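Local atomic coordinates of putative methylthioribose-1-phosphate isomerase (Pyrococcus horikoshii OT3, PDB entry 6A34), a protein that probably interconverts 5-methylthioribose 1-phosphate and 5-methylthioribulose 1-phosphate, an isomerisation step of the methionine salvage pathway. Residues K8-L13 with V175-V180; F68-Y73 with D87-A92; W197-R202 with I225-A230. All coordinates share one frame; numbering follows the deposited sequence.

Interaction 1: K8-L13 with V175-V180; sequences KELTKL and VHLGTV
His176 reaches across to the backbone of Leu13 with the edge of its imidazole. His176 NE2 gives its hydrogen to Leu13 O over 2.8 Å, with an N-H...O angle of 158°. The oxygen lies close to the ring plane, yet the nitrogen stands above the plane of the carbonyl, so the bond is well aimed from the histidine and oblique at the acceptor. The methyl of Thr11 approaches the same end of the ring: Thr11 CG2 sits 3.3 Å from NE2 of His176, the two side chains crossing at a slant. Leu177 CD2 lies over one face of the imidazole, displaced toward its rim. Leu177 CD2 also touches Thr11 CG2 at 3.9 Å and Leu10 CB at 4.1 Å.

Thr11 divides its two branches. With OG1 anti to the backbone N (chi1 -170°), CG2 is left for the histidine while Thr11 OG1 turns to its own chain, accepting from Leu13 N at 3.1 Å in an ST turn; it is also hydrogen-bonded to Asp218. Leu13 packs against Trp213 and Tyr217, and His176 O is held by Asn147 of helix 125-157. The arrangement is a buried junction between the end of helix 7-10, with the ST turn that follows it, and the loop that leads into helix 180-189 of the Rossmann-like domain.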
ATOM      1  N   LYS A   8      23.005  19.036  15.503  1.00 46.22           N
ATOM      2  CA  LYS A   8      22.492  20.324  15.006  1.00 47.70           C
ATOM      3  C   LYS A   8      22.955  20.570  13.580  1.00 43.41           C
ATOM      4  O   LYS A   8      22.317  21.314  12.845  1.00 45.28           O
ATOM      5  CB  LYS A   8      22.947  21.505  15.872  1.00 60.75           C
ATOM      6  CG  LYS A   8      21.901  21.978  16.876  1.00 72.88           C
ATOM      7  CD  LYS A   8      22.450  22.793  18.041  1.00 77.40           C
ATOM      8  CE  LYS A   8      21.345  23.291  18.953  1.00 83.23           C
ATOM      9  NZ  LYS A   8      21.872  23.837  20.230  1.00 88.21           N
ATOM     10  N   GLU A   9      24.055  19.932  13.192  1.00 42.11           N
ATOM     11  CA  GLU A   9      24.496  20.014  11.805  1.00 48.16           C
ATOM     12  C   GLU A   9      23.678  19.074  10.903  1.00 43.51           C
ATOM     13  O   GLU A   9      23.717  19.250   9.687  1.00 42.91           O
ATOM     14  CB  GLU A   9      25.996  19.712  11.689  1.00 47.02           C
ATOM     15  CG  GLU A   9      26.872  20.811  12.254  1.00 49.30           C
ATOM     16  CD  GLU A   9      28.351  20.470  12.320  1.00 52.41           C
ATOM     17  OE1 GLU A   9      28.688  19.338  12.688  1.00 54.94           O
ATOM     18  OE2 GLU A   9      29.163  21.353  12.013  1.00 68.05           O
ATOM     19  N   LEU A  10      22.987  18.075  11.485  1.00 42.81           N
ATOM     20  CA  LEU A  10      22.288  17.007  10.719  1.00 39.04           C
ATOM     21  C   LEU A  10      20.789  17.303  10.551  1.00 38.20           C
ATOM     22  O   LEU A  10      20.174  16.862   9.589  1.00 38.90           O
ATOM     23  CB  LEU A  10      22.512  15.671  11.428  1.00 38.57           C
ATOM     24  CG  LEU A  10      23.926  15.099  11.299  1.00 37.55           C
ATOM     25  CD1 LEU A  10      24.049  13.835  12.120  1.00 38.52           C
ATOM     26  CD2 LEU A  10      24.315  14.834   9.847  1.00 36.01           C
ATOM     27  N   THR A  11      20.194  18.053  11.482  1.00 40.38           N
ATOM     28  CA  THR A  11      18.759  18.334  11.436  1.00 37.74           C
ATOM     29  C   THR A  11      18.491  19.741  11.969  1.00 38.59           C
ATOM     30  O   THR A  11      19.256  20.249  12.761  1.00 39.40           O
ATOM     31  CB  THR A  11      17.955  17.336  12.277  1.00 33.88           C
ATOM     32  OG1 THR A  11      16.567  17.530  11.981  1.00 35.72           O
ATOM     33  CG2 THR A  11      18.202  17.504  13.763  1.00 33.45           C
ATOM     34  N   LYS A  12      17.367  20.314  11.548  1.00 38.17           N
ATOM     35  CA  LYS A  12      16.886  21.582  12.053  1.00 42.91           C
ATOM     36  C   LYS A  12      15.774  21.355  13.082  1.00 40.46           C
ATOM     37  O   LYS A  12      15.307  22.283  13.693  1.00 44.13           O
ATOM     38  CB  LYS A  12      16.353  22.443  10.909  1.00 45.68           C
ATOM     39  CG  LYS A  12      17.409  23.013   9.976  1.00 52.96           C
ATOM     40  CD  LYS A  12      16.803  23.578   8.688  1.00 60.43           C
ATOM     41  CE  LYS A  12      17.824  23.734   7.577  1.00 73.20           C
ATOM     42  NZ  LYS A  12      17.320  23.214   6.281  1.00 81.67           N
ATOM     43  N   LEU A  13      15.356  20.103  13.244  1.00 41.56           N
ATOM     44  CA  LEU A  13      14.326  19.741  14.169  1.00 41.59           C
ATOM     45  C   LEU A  13      14.876  19.805  15.587  1.00 40.19           C
ATOM     46  O   LEU A  13      16.020  19.403  15.827  1.00 34.89           O
ATOM     47  CB  LEU A  13      13.845  18.313  13.876  1.00 40.64           C
ATOM     48  CG  LEU A  13      12.994  18.127  12.620  1.00 41.75           C
ATOM     49  CD1 LEU A  13      12.775  16.651  12.338  1.00 37.80           C
ATOM     50  CD2 LEU A  13      11.656  18.841  12.727  1.00 40.87           C
ATOM     51  N   VAL A 175      14.755  10.016  20.130  1.00 32.96           N
ATOM     52  CA  VAL A 175      14.976  11.243  20.851  1.00 32.68           C
ATOM     53  C   VAL A 175      15.479  12.276  19.855  1.00 30.47           C
ATOM     54  O   VAL A 175      15.003  13.403  19.878  1.00 35.27           O
ATOM     55  CB  VAL A 175      15.936  11.052  22.030  1.00 32.32           C
ATOM     56  CG1 VAL A 175      16.228  12.365  22.736  1.00 32.08           C
ATOM     57  CG2 VAL A 175      15.403  10.014  22.983  1.00 32.24           C
ATOM     58  N   HIS A 176      16.396  11.875  18.968  1.00 30.77           N
ATOM     59  CA  HIS A 176      16.876  12.795  17.913  1.00 35.87           C
ATOM     60  C   HIS A 176      17.533  12.002  16.766  1.00 33.90           C
ATOM     61  O   HIS A 176      18.165  11.006  17.006  1.00 32.18           O
ATOM     62  CB  HIS A 176      17.798  13.876  18.550  1.00 36.52           C
ATOM     63  CG  HIS A 176      17.686  15.242  17.947  1.00 37.86           C
ATOM     64  ND1 HIS A 176      18.744  16.148  17.980  1.00 34.66           N
ATOM     65  CD2 HIS A 176      16.667  15.848  17.260  1.00 36.23           C
ATOM     66  CE1 HIS A 176      18.378  17.258  17.338  1.00 38.53           C
ATOM     67  NE2 HIS A 176      17.090  17.101  16.887  1.00 33.19           N
ATOM     68  N   LEU A 177      17.318  12.463  15.524  1.00 31.86           N
ATOM     69  CA  LEU A 177      18.074  12.095  14.307  1.00 31.67           C
ATOM     70  C   LEU A 177      17.478  10.868  13.595  1.00 32.62           C
ATOM     71  O   LEU A 177      17.390  10.840  12.331  1.00 29.17           O
ATOM     72  CB  LEU A 177      19.549  11.847  14.648  1.00 35.26           C
ATOM     73  CG  LEU A 177      20.284  13.006  15.314  1.00 33.05           C
ATOM     74  CD1 LEU A 177      21.734  12.630  15.561  1.00 33.67           C
ATOM     75  CD2 LEU A 177      20.196  14.262  14.472  1.00 32.74           C
ATOM     76  N   GLY A 178      17.134   9.837  14.373  1.00 29.55           N
ATOM     77  CA  GLY A 178      16.580   8.608  13.823  1.00 32.57           C
ATOM     78  C   GLY A 178      17.622   7.521  13.723  1.00 31.35           C
ATOM     79  O   GLY A 178      18.776   7.761  14.013  1.00 31.82           O
ATOM     80  N   THR A 179      17.180   6.318  13.344  1.00 32.33           N
ATOM     81  CA  THR A 179      18.075   5.229  13.006  1.00 30.05           C
ATOM     82  C   THR A 179      18.365   5.356  11.515  1.00 32.91           C
ATOM     83  O   THR A 179      19.467   5.795  11.094  1.00 28.77           O
ATOM     84  CB  THR A 179      17.524   3.889  13.518  1.00 33.64           C
ATOM     85  OG1 THR A 179      16.230   3.572  12.996  1.00 29.89           O
ATOM     86  CG2 THR A 179      17.423   3.897  15.029  1.00 33.36           C
ATOM     87  N   VAL A 180      17.362   4.997  10.708  1.00 31.33           N
ATOM     88  CA  VAL A 180      17.422   5.283   9.297  1.00 29.65           C
ATOM     89  C   VAL A 180      17.707   6.790   9.156  1.00 27.38           C
ATOM     90  O   VAL A 180      18.560   7.233   8.379  1.00 30.13           O
ATOM     91  CB  VAL A 180      16.112   4.881   8.571  1.00 27.77           C
ATOM     92  CG1 VAL A 180      16.072   5.436   7.150  1.00 30.69           C
ATOM     93  CG2 VAL A 180      15.888   3.381   8.536  1.00 26.92           C
TER

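Interaction 2: F68-Y73 with D87-A92; sequences FGLALY and DGFEKA
This is apolar packing between two nearly antiparallel neighbours, 59-76 and 82-97, consecutive helices forming an alpha-alpha hairpin well away from the annotated sites. The axes of the short segments come within 10.1 Å at 152°. Tyr73 does most of the reaching. Its CG lies anti to the backbone N (chi1 171°), and the ring extends over the backbone at Gly88, whose carbonyl O rests over one ring face toward the rim. Tyr73 OH comes to 3.0 Å from Gly88 CA, and a side chain there would run into it, so glycine makes room for the phenol. That OH is hydrogen-bonded to Phe85 O, about one turn back on helix 82-97.

The Phe89 side chain crosses that of Tyr73 at about a right angle, Phe89 CB 3.7 Å from Tyr73 CE2. Farther along, Leu70 meets both Phe89 and Ala92: Leu70 CD2 is 3.9 Å from Phe89 CE2 and 4.1 Å from Ala92 CB. Ala92 CB also lies 4.1 Å from Tyr73 CG. Leu70 and Phe89 both continue onto Ile113 of helix 104-119, and Phe89 reaches Ile132 of helix 125-157, while Ala71 and Leu72 of the first helix pack on Tyr19 of strand 17-20.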
ATOM      1  N   PHE A  68      11.886  11.509  31.864  1.00 34.81           N
ATOM      2  CA  PHE A  68      11.785  12.938  32.163  1.00 36.87           C
ATOM      3  C   PHE A  68      10.553  13.255  33.006  1.00 36.32           C
ATOM      4  O   PHE A  68      10.488  14.313  33.578  1.00 37.33           O
ATOM      5  CB  PHE A  68      11.774  13.768  30.884  1.00 35.65           C
ATOM      6  CG  PHE A  68      13.131  13.865  30.246  1.00 36.50           C
ATOM      7  CD1 PHE A  68      14.268  14.012  31.019  1.00 39.46           C
ATOM      8  CD2 PHE A  68      13.270  13.826  28.874  1.00 37.02           C
ATOM      9  CE1 PHE A  68      15.512  14.126  30.433  1.00 44.34           C
ATOM     10  CE2 PHE A  68      14.519  13.916  28.292  1.00 38.32           C
ATOM     11  CZ  PHE A  68      15.636  14.057  29.068  1.00 42.13           C
ATOM     12  N   GLY A  69       9.569  12.347  33.032  1.00 38.25           N
ATOM     13  CA  GLY A  69       8.421  12.466  33.926  1.00 40.20           C
ATOM     14  C   GLY A  69       8.814  12.306  35.385  1.00 36.57           C
ATOM     15  O   GLY A  69       8.237  12.960  36.262  1.00 35.97           O
ATOM     16  N   LEU A  70       9.799  11.441  35.645  1.00 36.68           N
ATOM     17  CA  LEU A  70      10.353  11.299  36.990  1.00 39.66           C
ATOM     18  C   LEU A  70      11.267  12.476  37.350  1.00 38.37           C
ATOM     19  O   LEU A  70      11.287  12.897  38.479  1.00 39.62           O
ATOM     20  CB  LEU A  70      11.084   9.963  37.080  1.00 38.76           C
ATOM     21  CG  LEU A  70      10.159   8.750  36.938  1.00 40.23           C
ATOM     22  CD1 LEU A  70      10.965   7.479  36.890  1.00 38.43           C
ATOM     23  CD2 LEU A  70       9.149   8.701  38.081  1.00 40.60           C
ATOM     24  N   ALA A  71      12.058  12.958  36.391  1.00 39.82           N
ATOM     25  CA  ALA A  71      12.873  14.155  36.579  1.00 37.24           C
ATOM     26  C   ALA A  71      11.950  15.307  36.989  1.00 38.37           C
ATOM     27  O   ALA A  71      12.202  15.980  37.983  1.00 39.52           O
ATOM     28  CB  ALA A  71      13.627  14.486  35.317  1.00 35.07           C
ATOM     29  N   LEU A  72      10.862  15.479  36.234  1.00 37.22           N
ATOM     30  CA  LEU A  72       9.868  16.499  36.513  1.00 40.19           C
ATOM     31  C   LEU A  72       9.346  16.307  37.945  1.00 38.88           C
ATOM     32  O   LEU A  72       9.286  17.264  38.721  1.00 40.50           O
ATOM     33  CB  LEU A  72       8.735  16.448  35.486  1.00 37.77           C
ATOM     34  CG  LEU A  72       7.626  17.475  35.702  1.00 42.07           C
ATOM     35  CD1 LEU A  72       8.098  18.870  35.349  1.00 48.42           C
ATOM     36  CD2 LEU A  72       6.399  17.146  34.885  1.00 49.69           C
ATOM     37  N   TYR A  73       9.021  15.068  38.304  1.00 36.03           N
ATOM     38  CA  TYR A  73       8.561  14.783  39.637  1.00 35.39           C
ATOM     39  C   TYR A  73       9.598  15.266  40.657  1.00 38.99           C
ATOM     40  O   TYR A  73       9.243  15.886  41.663  1.00 39.08           O
ATOM     41  CB  TYR A  73       8.274  13.299  39.861  1.00 35.96           C
ATOM     42  CG  TYR A  73       8.013  13.042  41.314  1.00 35.84           C
ATOM     43  CD1 TYR A  73       6.823  13.451  41.908  1.00 39.37           C
ATOM     44  CD2 TYR A  73       8.998  12.484  42.111  1.00 33.69           C
ATOM     45  CE1 TYR A  73       6.614  13.304  43.276  1.00 39.46           C
ATOM     46  CE2 TYR A  73       8.804  12.329  43.474  1.00 38.84           C
ATOM     47  CZ  TYR A  73       7.613  12.742  44.057  1.00 36.91           C
ATOM     48  OH  TYR A  73       7.464  12.561  45.396  1.00 36.79           O
ATOM     49  N   ASP A  87       7.679   8.092  48.536  1.00 44.29           N
ATOM     50  CA  ASP A  87       6.300   7.631  48.365  1.00 47.86           C
ATOM     51  C   ASP A  87       5.759   8.237  47.074  1.00 46.10           C
ATOM     52  O   ASP A  87       5.216   7.522  46.255  1.00 45.89           O
ATOM     53  CB  ASP A  87       5.377   7.959  49.549  1.00 54.20           C
ATOM     54  CG  ASP A  87       5.649   7.138  50.813  1.00 63.39           C
ATOM     55  OD1 ASP A  87       6.575   6.276  50.789  1.00 63.38           O
ATOM     56  OD2 ASP A  87       4.951   7.382  51.833  1.00 67.58           O
ATOM     57  N   GLY A  88       5.927   9.556  46.921  1.00 46.68           N
ATOM     58  CA  GLY A  88       5.491  10.282  45.718  1.00 45.73           C
ATOM     59  C   GLY A  88       6.181   9.761  44.470  1.00 43.66           C
ATOM     60  O   GLY A  88       5.558   9.618  43.423  1.00 42.20           O
ATOM     61  N   PHE A  89       7.475   9.455  44.594  1.00 40.83           N
ATOM     62  CA  PHE A  89       8.244   8.942  43.486  1.00 41.97           C
ATOM     63  C   PHE A  89       7.677   7.595  43.007  1.00 48.01           C
ATOM     64  O   PHE A  89       7.558   7.350  41.803  1.00 42.16           O
ATOM     65  CB  PHE A  89       9.708   8.778  43.873  1.00 40.87           C
ATOM     66  CG  PHE A  89      10.492   8.024  42.835  1.00 41.48           C
ATOM     67  CD1 PHE A  89      10.552   6.640  42.872  1.00 40.96           C
ATOM     68  CD2 PHE A  89      11.129   8.701  41.805  1.00 38.14           C
ATOM     69  CE1 PHE A  89      11.244   5.947  41.895  1.00 40.16           C
ATOM     70  CE2 PHE A  89      11.857   8.011  40.854  1.00 38.83           C
ATOM     71  CZ  PHE A  89      11.892   6.632  40.887  1.00 43.98           C
ATOM     72  N   GLU A  90       7.381   6.705  43.957  1.00 55.72           N
ATOM     73  CA  GLU A  90       6.734   5.425  43.661  1.00 56.46           C
ATOM     74  C   GLU A  90       5.380   5.678  42.976  1.00 47.88           C
ATOM     75  O   GLU A  90       5.083   5.078  41.953  1.00 42.79           O
ATOM     76  CB  GLU A  90       6.591   4.587  44.935  1.00 62.07           C
ATOM     77  CG  GLU A  90       7.158   3.185  44.794  1.00 73.24           C
ATOM     78  CD  GLU A  90       6.403   2.245  43.862  1.00 78.64           C
ATOM     79  OE1 GLU A  90       5.161   2.325  43.821  1.00 83.87           O
ATOM     80  OE2 GLU A  90       7.053   1.417  43.194  1.00 76.85           O
ATOM     81  N   LYS A  91       4.553   6.581  43.510  1.00 42.02           N
ATOM     82  CA  LYS A  91       3.292   6.881  42.833  1.00 45.08           C
ATOM     83  C   LYS A  91       3.553   7.317  41.383  1.00 46.85           C
ATOM     84  O   LYS A  91       2.869   6.871  40.460  1.00 47.27           O
ATOM     85  CB  LYS A  91       2.498   7.976  43.540  1.00 49.59           C
ATOM     86  CG  LYS A  91       1.598   7.488  44.665  1.00 60.33           C
ATOM     87  CD  LYS A  91       0.914   8.628  45.422  1.00 64.52           C
ATOM     88  CE  LYS A  91      -0.001   8.139  46.529  1.00 64.84           C
ATOM     89  NZ  LYS A  91       0.701   7.204  47.443  1.00 62.34           N
ATOM     90  N   ALA A  92       4.552   8.186  41.185  1.00 44.73           N
ATOM     91  CA  ALA A  92       4.828   8.740  39.887  1.00 45.62           C
ATOM     92  C   ALA A  92       5.363   7.643  38.940  1.00 40.88           C
ATOM     93  O   ALA A  92       5.019   7.612  37.766  1.00 36.50           O
ATOM     94  CB  ALA A  92       5.773   9.908  40.032  1.00 46.47           C
TER

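Interaction 3: W197-R202 with I225-A230; sequences WLDETR and IADNAA
Asp227 holds two successive backbone N-H groups with its carboxylate: Thr201 N gives to OD1 at 3.0 Å and Arg202 N to OD2 at 2.9 Å, each oxygen using its syn lone pair. With an alanine in place of Asp227, the amides of Thr201 and Arg202 are likely to lose their acceptors and the 200-202 loop its hold. Ile225 N bonds to Leu198 O and Glu200 N to Ile225 O, both at 2.9 Å, setting Asp199 beside Ile225 in a parallel bridge. Ile225 CG2 packs against Trp197 CE3 at 3.7 Å, the side chains crossing at about a right angle.

A water takes the N-H of Asp227 N at 2.8 Å and donates to Glu200 OE2 at 2.6 Å, with a weak bond to Asp227 OD2. Glu200 OE2 is salt-bridged to Arg202 of the second subunit, whose charge probably offsets the proximity of the Glu200 and Asp227 carboxylates. Asp199 OD2 is hydrogen-bonded to His166. Thr201 OG1 donates to Asp199 O at 2.8 Å and pairs with the backbone N of Cys167, the predicted transition-state stabiliser. Loops gathered at the C-terminal ends of parallel strands, near a predicted active site, are typical of a Rossmann-like fold.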
ATOM      1  N   TRP A 197      13.566   7.605  -1.742  1.00 30.49           N
ATOM      2  CA  TRP A 197      12.206   7.076  -1.905  1.00 29.82           C
ATOM      3  C   TRP A 197      11.628   6.738  -0.534  1.00 30.39           C
ATOM      4  O   TRP A 197      12.299   6.049   0.283  1.00 27.16           O
ATOM      5  CB  TRP A 197      12.190   5.808  -2.757  1.00 29.16           C
ATOM      6  CG  TRP A 197      12.697   5.993  -4.140  1.00 32.12           C
ATOM      7  CD1 TRP A 197      13.947   5.718  -4.584  1.00 33.19           C
ATOM      8  CD2 TRP A 197      11.961   6.489  -5.268  1.00 30.60           C
ATOM      9  NE1 TRP A 197      14.030   5.989  -5.919  1.00 32.91           N
ATOM     10  CE2 TRP A 197      12.830   6.455  -6.367  1.00 28.85           C
ATOM     11  CE3 TRP A 197      10.647   6.934  -5.456  1.00 31.93           C
ATOM     12  CZ2 TRP A 197      12.434   6.833  -7.648  1.00 30.17           C
ATOM     13  CZ3 TRP A 197      10.255   7.330  -6.718  1.00 32.69           C
ATOM     14  CH2 TRP A 197      11.139   7.286  -7.801  1.00 30.30           C
ATOM     15  N   LEU A 198      10.374   7.144  -0.330  1.00 30.12           N
ATOM     16  CA  LEU A 198       9.605   6.870   0.887  1.00 32.24           C
ATOM     17  C   LEU A 198       8.331   6.102   0.543  1.00 29.12           C
ATOM     18  O   LEU A 198       7.425   6.669  -0.086  1.00 25.30           O
ATOM     19  CB  LEU A 198       9.212   8.189   1.554  1.00 31.17           C
ATOM     20  CG  LEU A 198      10.383   9.062   1.971  1.00 34.28           C
ATOM     21  CD1 LEU A 198       9.860  10.390   2.546  1.00 32.85           C
ATOM     22  CD2 LEU A 198      11.267   8.324   2.967  1.00 31.38           C
ATOM     23  N   ASP A 199       8.260   4.839   0.984  1.00 30.21           N
ATOM     24  CA  ASP A 199       7.029   4.056   0.943  1.00 28.38           C
ATOM     25  C   ASP A 199       6.057   4.715   1.921  1.00 28.29           C
ATOM     26  O   ASP A 199       6.435   4.978   3.065  1.00 27.88           O
ATOM     27  CB  ASP A 199       7.261   2.606   1.365  1.00 31.18           C
ATOM     28  CG  ASP A 199       8.114   1.757   0.430  1.00 33.46           C
ATOM     29  OD1 ASP A 199       8.330   2.155  -0.720  1.00 31.69           O
ATOM     30  OD2 ASP A 199       8.546   0.674   0.874  1.00 37.00           O
ATOM     31  N   GLU A 200       4.811   4.950   1.496  1.00 29.36           N
ATOM     32  CA  GLU A 200       3.831   5.601   2.369  1.00 29.38           C
ATOM     33  C   GLU A 200       3.596   4.767   3.635  1.00 30.22           C
ATOM     34  O   GLU A 200       3.341   5.349   4.706  1.00 33.98           O
ATOM     35  CB  GLU A 200       2.544   5.921   1.609  1.00 32.17           C
ATOM     36  CG  GLU A 200       1.789   4.732   1.021  1.00 33.54           C
ATOM     37  CD  GLU A 200       0.462   5.157   0.388  1.00 36.70           C
ATOM     38  OE1 GLU A 200       0.208   6.380   0.401  1.00 35.57           O
ATOM     39  OE2 GLU A 200      -0.337   4.277  -0.088  1.00 31.22           O
ATOM     40  N   THR A 201       3.628   3.427   3.479  1.00 29.44           N
ATOM     41  CA  THR A 201       3.564   2.412   4.548  1.00 28.46           C
ATOM     42  C   THR A 201       2.170   2.296   5.186  1.00 28.31           C
ATOM     43  O   THR A 201       1.947   2.626   6.373  1.00 27.46           O
ATOM     44  CB  THR A 201       4.638   2.654   5.614  1.00 28.92           C
ATOM     45  OG1 THR A 201       5.856   3.035   4.972  1.00 28.20           O
ATOM     46  CG2 THR A 201       4.898   1.407   6.434  1.00 28.89           C
ATOM     47  N   ARG A 202       1.236   1.774   4.393  1.00 27.45           N
ATOM     48  CA  ARG A 202      -0.068   1.368   4.857  1.00 26.19           C
ATOM     49  C   ARG A 202       0.109   0.196   5.817  1.00 28.36           C
ATOM     50  O   ARG A 202       1.093  -0.531   5.712  1.00 27.86           O
ATOM     51  CB  ARG A 202      -0.967   0.949   3.682  1.00 25.73           C
ATOM     52  CG  ARG A 202      -1.678   2.098   2.977  1.00 26.90           C
ATOM     53  CD  ARG A 202      -2.806   2.714   3.792  1.00 27.46           C
ATOM     54  NE  ARG A 202      -3.961   1.844   3.896  1.00 27.64           N
ATOM     55  CZ  ARG A 202      -4.985   2.051   4.709  1.00 26.71           C
ATOM     56  NH1 ARG A 202      -4.919   3.007   5.628  1.00 23.00           N
ATOM     57  NH2 ARG A 202      -6.056   1.285   4.589  1.00 24.84           N
ATOM     58  N   ILE A 225       5.854   7.412  -2.464  1.00 31.35           N
ATOM     59  CA  ILE A 225       5.198   6.441  -3.367  1.00 31.91           C
ATOM     60  C   ILE A 225       4.262   5.510  -2.591  1.00 32.42           C
ATOM     61  O   ILE A 225       4.445   5.239  -1.379  1.00 31.91           O
ATOM     62  CB  ILE A 225       6.223   5.577  -4.119  1.00 32.10           C
ATOM     63  CG1 ILE A 225       7.140   4.833  -3.146  1.00 29.82           C
ATOM     64  CG2 ILE A 225       7.010   6.364  -5.172  1.00 30.66           C
ATOM     65  CD1 ILE A 225       7.983   3.829  -3.854  1.00 29.84           C
ATOM     66  N   ALA A 226       3.304   4.938  -3.330  1.00 29.91           N
ATOM     67  CA  ALA A 226       2.473   3.856  -2.813  1.00 28.92           C
ATOM     68  C   ALA A 226       3.373   2.628  -2.654  1.00 26.44           C
ATOM     69  O   ALA A 226       4.298   2.430  -3.421  1.00 28.04           O
ATOM     70  CB  ALA A 226       1.296   3.573  -3.728  1.00 30.37           C
ATOM     71  N   ASP A 227       3.080   1.813  -1.647  1.00 26.75           N
ATOM     72  CA  ASP A 227       3.859   0.593  -1.327  1.00 25.85           C
ATOM     73  C   ASP A 227       3.980  -0.314  -2.549  1.00 26.10           C
ATOM     74  O   ASP A 227       5.012  -0.919  -2.784  1.00 29.87           O
ATOM     75  CB  ASP A 227       3.191  -0.106  -0.155  1.00 24.38           C
ATOM     76  CG  ASP A 227       3.166   0.770   1.084  1.00 26.32           C
ATOM     77  OD1 ASP A 227       4.227   1.392   1.366  1.00 24.10           O
ATOM     78  OD2 ASP A 227       2.088   0.830   1.762  1.00 26.14           O
ATOM     79  N   ASN A 228       2.872  -0.423  -3.284  1.00 29.74           N
ATOM     80  CA  ASN A 228       2.762  -1.131  -4.533  1.00 30.55           C
ATOM     81  C   ASN A 228       3.873  -0.730  -5.498  1.00 28.19           C
ATOM     82  O   ASN A 228       4.239  -1.499  -6.365  1.00 30.30           O
ATOM     83  CB  ASN A 228       1.411  -0.860  -5.229  1.00 30.85           C
ATOM     84  CG  ASN A 228       0.313  -1.779  -4.746  1.00 34.41           C
ATOM     85  OD1 ASN A 228       0.585  -2.919  -4.335  1.00 35.97           O
ATOM     86  ND2 ASN A 228      -0.916  -1.305  -4.807  1.00 27.33           N
ATOM     87  N   ALA A 229       4.357   0.500  -5.420  1.00 27.41           N
ATOM     88  CA  ALA A 229       5.269   0.940  -6.461  1.00 28.06           C
ATOM     89  C   ALA A 229       6.726   0.633  -6.111  1.00 27.86           C
ATOM     90  O   ALA A 229       7.633   0.959  -6.897  1.00 27.85           O
ATOM     91  CB  ALA A 229       5.089   2.439  -6.679  1.00 33.72           C
ATOM     92  N   ALA A 230       7.015   0.103  -4.921  1.00 29.93           N
ATOM     93  CA  ALA A 230       8.468  -0.023  -4.579  1.00 29.30           C
ATOM     94  C   ALA A 230       9.140  -1.002  -5.550  1.00 26.62           C
ATOM     95  O   ALA A 230      10.277  -0.822  -5.947  1.00 25.98           O
ATOM     96  CB  ALA A 230       8.651  -0.424  -3.139  1.00 28.11           C
TER
HETATM   97  O   HOH W   1       0.673   1.890  -0.206  1.00 24.44           O

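How the interactions relate
The three contacts do not touch one another. Interaction 2 is nested in the chain loop closed by interaction 1, whereas interaction 3 follows both. Centres of interactions 1 and 2 are 28 Å apart, those of 1 and 3 are 23 Å apart, and interactions 2 and 3, at 42 Å between centres, lie on opposite sides of the chain's centre. Interaction 3 lies nearest the predicted site: the side chain of Thr201 is about 4 Å from those of Cys167, the predicted transition-state stabiliser, and Lys258, a predicted substrate-binding residue. In interaction 1 the side chain of Leu13 is about 10 Å from that of Arg57, also predicted to bind substrate. The second subunit joins in at interaction 3.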